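Local structure of aspartate aminotransferase (Leishmania major, 4H51) at residues R65-A70 with A310-L315; S117-V122 with Y151-A156. The protein probably catalyses the pyridoxal-phosphate-dependent exchange of an amino group between L-aspartate and 2-oxoglutarate, acting as a homodimer. All coordinates share one frame; numbering follows the deposited sequence.

Interaction 1. Residues R65-A70 with A310-L315; sequences RVVRKA and ARLAHL
Leu312 and Leu315 of one helix both reach Ala70 of another, a steep helix-helix crossing within the aspartate aminotransferase fold. The axes of 65-70 and 310-315 pass 9.4 Å apart at 110°, so contact is confined to a few residues near the crossing. Walking along 310-315, Leu312 is the first to touch and carries most of this segment's share of the contact. Its CG sits anti to its own carbonyl carbon (chi1 -71°), which sends the forked end towards helix 65-76. There the two methyls divide the work. CD2 lies over one face of the Ala70 carbonyl group, 3.7 Å from Ala70 C, and is also 3.8 Å from Ala70 CB. CD1 turns to Val67 and comes within 4.3 Å of its CG1. Alanine suits this spot because its short side chain lets the leucine methyl settle directly on the helix backbone. Tyr81 of the second subunit packs on both Val67 and Leu312, so the dimer interface covers one flank. After Ala313, which points away from 65-70, Leu315 also points toward that helix but buries less against it, with Ala70 CB 4.5 Å from Leu315 CD1; it shares Leu74 with Leu312. No hydrogen bond joins the two segments; within 65-70 the helical bond from Ala70 N to Val66 O is 2.9 Å, while the N-H groups of Arg65 and Val66 are taken by the Glu329 carboxylate. Leu315 CD1 rests 3.7 Å from Ala70 O.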
loop_
_atom_site.group_PDB
_atom_site.type_symbol
_atom_site.label_atom_id
_atom_site.label_comp_id
_atom_site.label_asym_id
_atom_site.label_seq_id
_atom_site.Cartn_x
_atom_site.Cartn_y
_atom_site.Cartn_z
ATOM N N ARG B 65 -15.210 -15.911 -12.535
ATOM C CA ARG B 65 -15.331 -15.903 -13.996
ATOM C C ARG B 65 -15.327 -14.471 -14.523
ATOM O O ARG B 65 -14.634 -14.181 -15.479
ATOM C CB ARG B 65 -16.579 -16.711 -14.440
ATOM N N VAL B 66 -16.037 -13.552 -13.862
ATOM C CA VAL B 66 -16.056 -12.156 -14.311
ATOM C C VAL B 66 -14.658 -11.494 -14.245
ATOM O O VAL B 66 -14.337 -10.616 -15.057
ATOM C CB VAL B 66 -17.099 -11.288 -13.561
ATOM C CG1 VAL B 66 -18.488 -11.755 -13.866
ATOM C CG2 VAL B 66 -16.868 -11.275 -12.052
ATOM N N VAL B 67 -13.826 -11.910 -13.287
ATOM C CA VAL B 67 -12.498 -11.342 -13.151
ATOM C C VAL B 67 -11.627 -11.851 -14.279
ATOM O O VAL B 67 -10.860 -11.078 -14.865
ATOM C CB VAL B 67 -11.855 -11.655 -11.784
ATOM C CG1 VAL B 67 -10.391 -11.291 -11.744
ATOM C CG2 VAL B 67 -12.614 -10.935 -10.677
ATOM N N ARG B 68 -11.753 -13.143 -14.592
ATOM C CA ARG B 68 -11.018 -13.694 -15.732
ATOM C C ARG B 68 -11.375 -12.974 -17.000
ATOM O O ARG B 68 -10.481 -12.639 -17.748
ATOM C CB ARG B 68 -11.298 -15.186 -15.947
ATOM C CG ARG B 68 -10.747 -16.069 -14.880
ATOM C CD ARG B 68 -9.257 -15.955 -14.782
ATOM N NE ARG B 68 -8.686 -17.134 -14.131
ATOM C CZ ARG B 68 -7.593 -17.126 -13.366
ATOM N NH1 ARG B 68 -6.922 -15.992 -13.113
ATOM N NH2 ARG B 68 -7.156 -18.259 -12.854
ATOM N N LYS B 69 -12.653 -12.670 -17.207
ATOM C CA LYS B 69 -13.094 -11.898 -18.368
ATOM C C LYS B 69 -12.514 -10.493 -18.368
ATOM O O LYS B 69 -12.133 -9.973 -19.407
ATOM C CB LYS B 69 -14.607 -11.711 -18.423
ATOM C CG LYS B 69 -15.427 -12.928 -18.780
ATOM C CD LYS B 69 -16.787 -12.477 -19.302
ATOM C CE LYS B 69 -17.683 -13.656 -19.584
ATOM N NZ LYS B 69 -19.038 -13.158 -19.923
ATOM N N ALA B 70 -12.514 -9.866 -17.203
ATOM C CA ALA B 70 -11.956 -8.522 -17.046
ATOM C C ALA B 70 -10.438 -8.480 -17.293
ATOM O O ALA B 70 -9.920 -7.462 -17.814
ATOM C CB ALA B 70 -12.308 -7.963 -15.655
ATOM N N ALA B 310 -7.877 -2.053 -9.060
ATOM C CA ALA B 310 -8.835 -0.948 -9.297
ATOM C C ALA B 310 -9.348 -0.995 -10.733
ATOM O O ALA B 310 -10.508 -0.804 -10.971
ATOM C CB ALA B 310 -8.177 0.393 -9.013
ATOM N N ARG B 311 -8.473 -1.279 -11.661
ATOM C CA ARG B 311 -8.889 -1.365 -13.072
ATOM C C ARG B 311 -9.779 -2.570 -13.310
ATOM O O ARG B 311 -10.812 -2.459 -13.989
ATOM C CB ARG B 311 -7.672 -1.389 -13.971
ATOM C CG ARG B 311 -6.935 -0.052 -14.083
ATOM C CD ARG B 311 -5.961 -0.102 -15.276
ATOM N NE ARG B 311 -4.921 0.918 -15.169
ATOM C CZ ARG B 311 -5.100 2.204 -15.433
ATOM N NH1 ARG B 311 -6.258 2.653 -15.940
ATOM N NH2 ARG B 311 -4.085 3.034 -15.236
ATOM N N LEU B 312 -9.400 -3.735 -12.774
ATOM C CA LEU B 312 -10.274 -4.886 -12.866
ATOM C C LEU B 312 -11.677 -4.592 -12.284
ATOM O O LEU B 312 -12.715 -4.845 -12.915
ATOM C CB LEU B 312 -9.681 -6.114 -12.156
ATOM C CG LEU B 312 -8.459 -6.823 -12.780
ATOM C CD1 LEU B 312 -7.844 -7.832 -11.801
ATOM C CD2 LEU B 312 -8.828 -7.491 -14.124
ATOM N N ALA B 313 -11.696 -4.065 -11.070
ATOM C CA ALA B 313 -12.957 -3.792 -10.371
ATOM C C ALA B 313 -13.756 -2.738 -11.083
ATOM O O ALA B 313 -14.984 -2.816 -11.220
ATOM C CB ALA B 313 -12.681 -3.353 -8.955
ATOM N N HIS B 314 -13.083 -1.709 -11.567
ATOM C CA HIS B 314 -13.815 -0.708 -12.338
ATOM C C HIS B 314 -14.538 -1.282 -13.545
ATOM O O HIS B 314 -15.728 -0.955 -13.807
ATOM C CB HIS B 314 -12.908 0.421 -12.813
ATOM C CG HIS B 314 -13.645 1.384 -13.687
ATOM N ND1 HIS B 314 -13.460 1.445 -15.021
ATOM C CD2 HIS B 314 -14.715 2.231 -13.398
ATOM C CE1 HIS B 314 -14.306 2.343 -15.549
ATOM N NE2 HIS B 314 -15.074 2.837 -14.556
ATOM N N LEU B 315 -13.830 -2.121 -14.306
ATOM C CA LEU B 315 -14.415 -2.764 -15.485
ATOM C C LEU B 315 -15.641 -3.581 -15.121
ATOM O O LEU B 315 -16.680 -3.498 -15.829
ATOM C CB LEU B 315 -13.402 -3.640 -16.252
ATOM C CG LEU B 315 -12.449 -3.016 -17.271
ATOM C CD1 LEU B 315 -11.650 -4.161 -17.917
ATOM C CD2 LEU B 315 -13.165 -2.242 -18.397
#

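Interaction 2. Residues S117-V122 with Y151-A156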
loop_
_atom_site.group_PDB
_atom_site.type_symbol
_atom_site.label_atom_id
_atom_site.label_comp_id
_atom_site.label_asym_id
_atom_site.label_seq_id
_atom_site.Cartn_x
_atom_site.Cartn_y
_atom_site.Cartn_z
ATOM N N SER B 117 -6.731 -1.755 -0.281
ATOM C CA SER B 117 -7.792 -2.634 0.160
ATOM C C SER B 117 -8.438 -2.110 1.451
ATOM O O SER B 117 -8.257 -0.925 1.817
ATOM C CB SER B 117 -7.270 -4.075 0.285
ATOM O OG SER B 117 -8.229 -4.955 -0.298
ATOM N N GLY B 118 -9.143 -2.976 2.153
ATOM C CA GLY B 118 -9.838 -2.584 3.369
ATOM C C GLY B 118 -8.906 -2.319 4.514
ATOM O O GLY B 118 -9.164 -1.460 5.331
ATOM N N THR B 119 -7.818 -3.074 4.611
ATOM C CA THR B 119 -6.871 -2.842 5.683
ATOM C C THR B 119 -6.315 -1.437 5.497
ATOM O O THR B 119 -6.269 -0.670 6.440
ATOM C CB THR B 119 -5.694 -3.846 5.721
ATOM O OG1 THR B 119 -6.157 -5.213 5.770
ATOM C CG2 THR B 119 -4.748 -3.524 6.902
ATOM N N GLY B 120 -5.883 -1.116 4.281
ATOM C CA GLY B 120 -5.352 0.212 3.962
ATOM C C GLY B 120 -6.339 1.307 4.308
ATOM O O GLY B 120 -5.967 2.389 4.800
ATOM N N ALA B 121 -7.619 1.069 4.020
ATOM C CA ALA B 121 -8.646 2.062 4.332
ATOM C C ALA B 121 -8.864 2.242 5.835
ATOM O O ALA B 121 -9.116 3.367 6.296
ATOM C CB ALA B 121 -9.972 1.670 3.614
ATOM N N VAL B 122 -8.783 1.146 6.596
ATOM C CA VAL B 122 -8.947 1.238 8.060
ATOM C C VAL B 122 -7.758 2.019 8.610
ATOM O O VAL B 122 -7.960 2.929 9.381
ATOM C CB VAL B 122 -9.096 -0.117 8.753
ATOM C CG1 VAL B 122 -9.096 0.028 10.306
ATOM C CG2 VAL B 122 -10.385 -0.776 8.273
ATOM N N TYR B 151 -7.091 -3.938 16.285
ATOM C CA TYR B 151 -6.347 -3.367 17.415
ATOM C C TYR B 151 -4.986 -2.783 16.993
ATOM O O TYR B 151 -4.638 -1.596 17.262
ATOM C CB TYR B 151 -6.237 -4.433 18.566
ATOM C CG TYR B 151 -5.873 -3.798 19.897
ATOM C CD1 TYR B 151 -4.512 -3.502 20.201
ATOM C CD2 TYR B 151 -6.860 -3.407 20.807
ATOM C CE1 TYR B 151 -4.146 -2.867 21.407
ATOM C CE2 TYR B 151 -6.500 -2.749 21.995
ATOM C CZ TYR B 151 -5.154 -2.494 22.300
ATOM O OH TYR B 151 -4.813 -1.848 23.487
ATOM N N GLY B 152 -4.218 -3.596 16.279
ATOM C CA GLY B 152 -2.895 -3.185 15.836
ATOM C C GLY B 152 -2.939 -2.039 14.862
ATOM O O GLY B 152 -2.116 -1.134 14.913
ATOM N N VAL B 153 -3.899 -2.082 13.947
ATOM C CA VAL B 153 -4.061 -1.016 12.982
ATOM C C VAL B 153 -4.351 0.292 13.679
ATOM O O VAL B 153 -3.738 1.315 13.414
ATOM C CB VAL B 153 -5.166 -1.342 11.920
ATOM C CG1 VAL B 153 -5.415 -0.136 11.055
ATOM C CG2 VAL B 153 -4.721 -2.546 11.080
ATOM N N VAL B 154 -5.283 0.265 14.622
ATOM C CA VAL B 154 -5.673 1.505 15.288
ATOM C C VAL B 154 -4.550 2.067 16.192
ATOM O O VAL B 154 -4.295 3.283 16.223
ATOM C CB VAL B 154 -7.035 1.211 15.984
ATOM C CG1 VAL B 154 -7.286 1.999 17.222
ATOM C CG2 VAL B 154 -8.176 1.311 14.944
ATOM N N LYS B 155 -3.899 1.188 16.948
ATOM C CA LYS B 155 -2.694 1.518 17.763
ATOM C C LYS B 155 -1.586 2.170 16.927
ATOM O O LYS B 155 -1.051 3.235 17.277
ATOM C CB LYS B 155 -2.164 0.229 18.436
ATOM C CG LYS B 155 -1.064 0.389 19.504
ATOM C CD LYS B 155 -0.655 -0.970 20.099
ATOM C CE LYS B 155 0.751 -0.882 20.729
ATOM N NZ LYS B 155 1.128 -2.091 21.516
ATOM N N ALA B 156 -1.260 1.532 15.810
ATOM C CA ALA B 156 -0.232 2.013 14.942
ATOM C C ALA B 156 -0.558 3.382 14.331
ATOM O O ALA B 156 0.345 4.180 14.078
ATOM C CB ALA B 156 0.028 0.995 13.844
#
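Val153 meets a single flat group of 117-122, the backbone carbonyl of Val122: its CG1 lies above one face of that group but offset to the side away from Val122 CA, 4.0 Å from Val122 C, and no aromatic ring takes part between the segments. The rest is branched aliphatic packing. CG1 of Val153 also meets CG1 of Val122 at 3.8 Å, the two side chains crossing at about a right angle. In both valines CG1 stands anti to the backbone N (chi1 173° in each), which directs this methyl of each into the interface. The other Val153 methyl, CG2, comes within 4.3 Å of Thr119 CG2. Threonine is apt here because its two branches serve different partners: the methyl faces Val153, while OG1 hydrogen-bonds both the phosphate of the cofactor-bearing lysine at position 265 and Thr303 of the second subunit. Ser117 OG and Gly118 N bind the same phosphate, near the N-terminal end of the helix that carries 117-122, where the helix dipole would be expected to favour an anion. Glu300 of the second subunit also packs on Val153, so the dimer interface adjoins the contact. With no hydrogen bond between the segments, van der Waals packing of buried apolar groups joins them, beside the phosphate site.

Interaction 1 joins helical segments 240 residues apart, interaction 2 segments only 29 apart, and interaction 2 is nested within the long chain loop that interaction 1 closes. Their centres are 26 Å apart and their nearest atoms about 9 Å apart, so they do not touch. The centre of interaction 2 is about 11 Å from the chain centre and the contact borders the cofactor directly, since 117-122 supplies phosphate ligands. Interaction 1 is more peripheral, its centre about 21 Å from that of the chain, and its link to the active site is indirect: Ala313, on the side of its helix turned from 65-70, touches Met267, two residues beyond the cofactor-bearing position 265. The second subunit borders both.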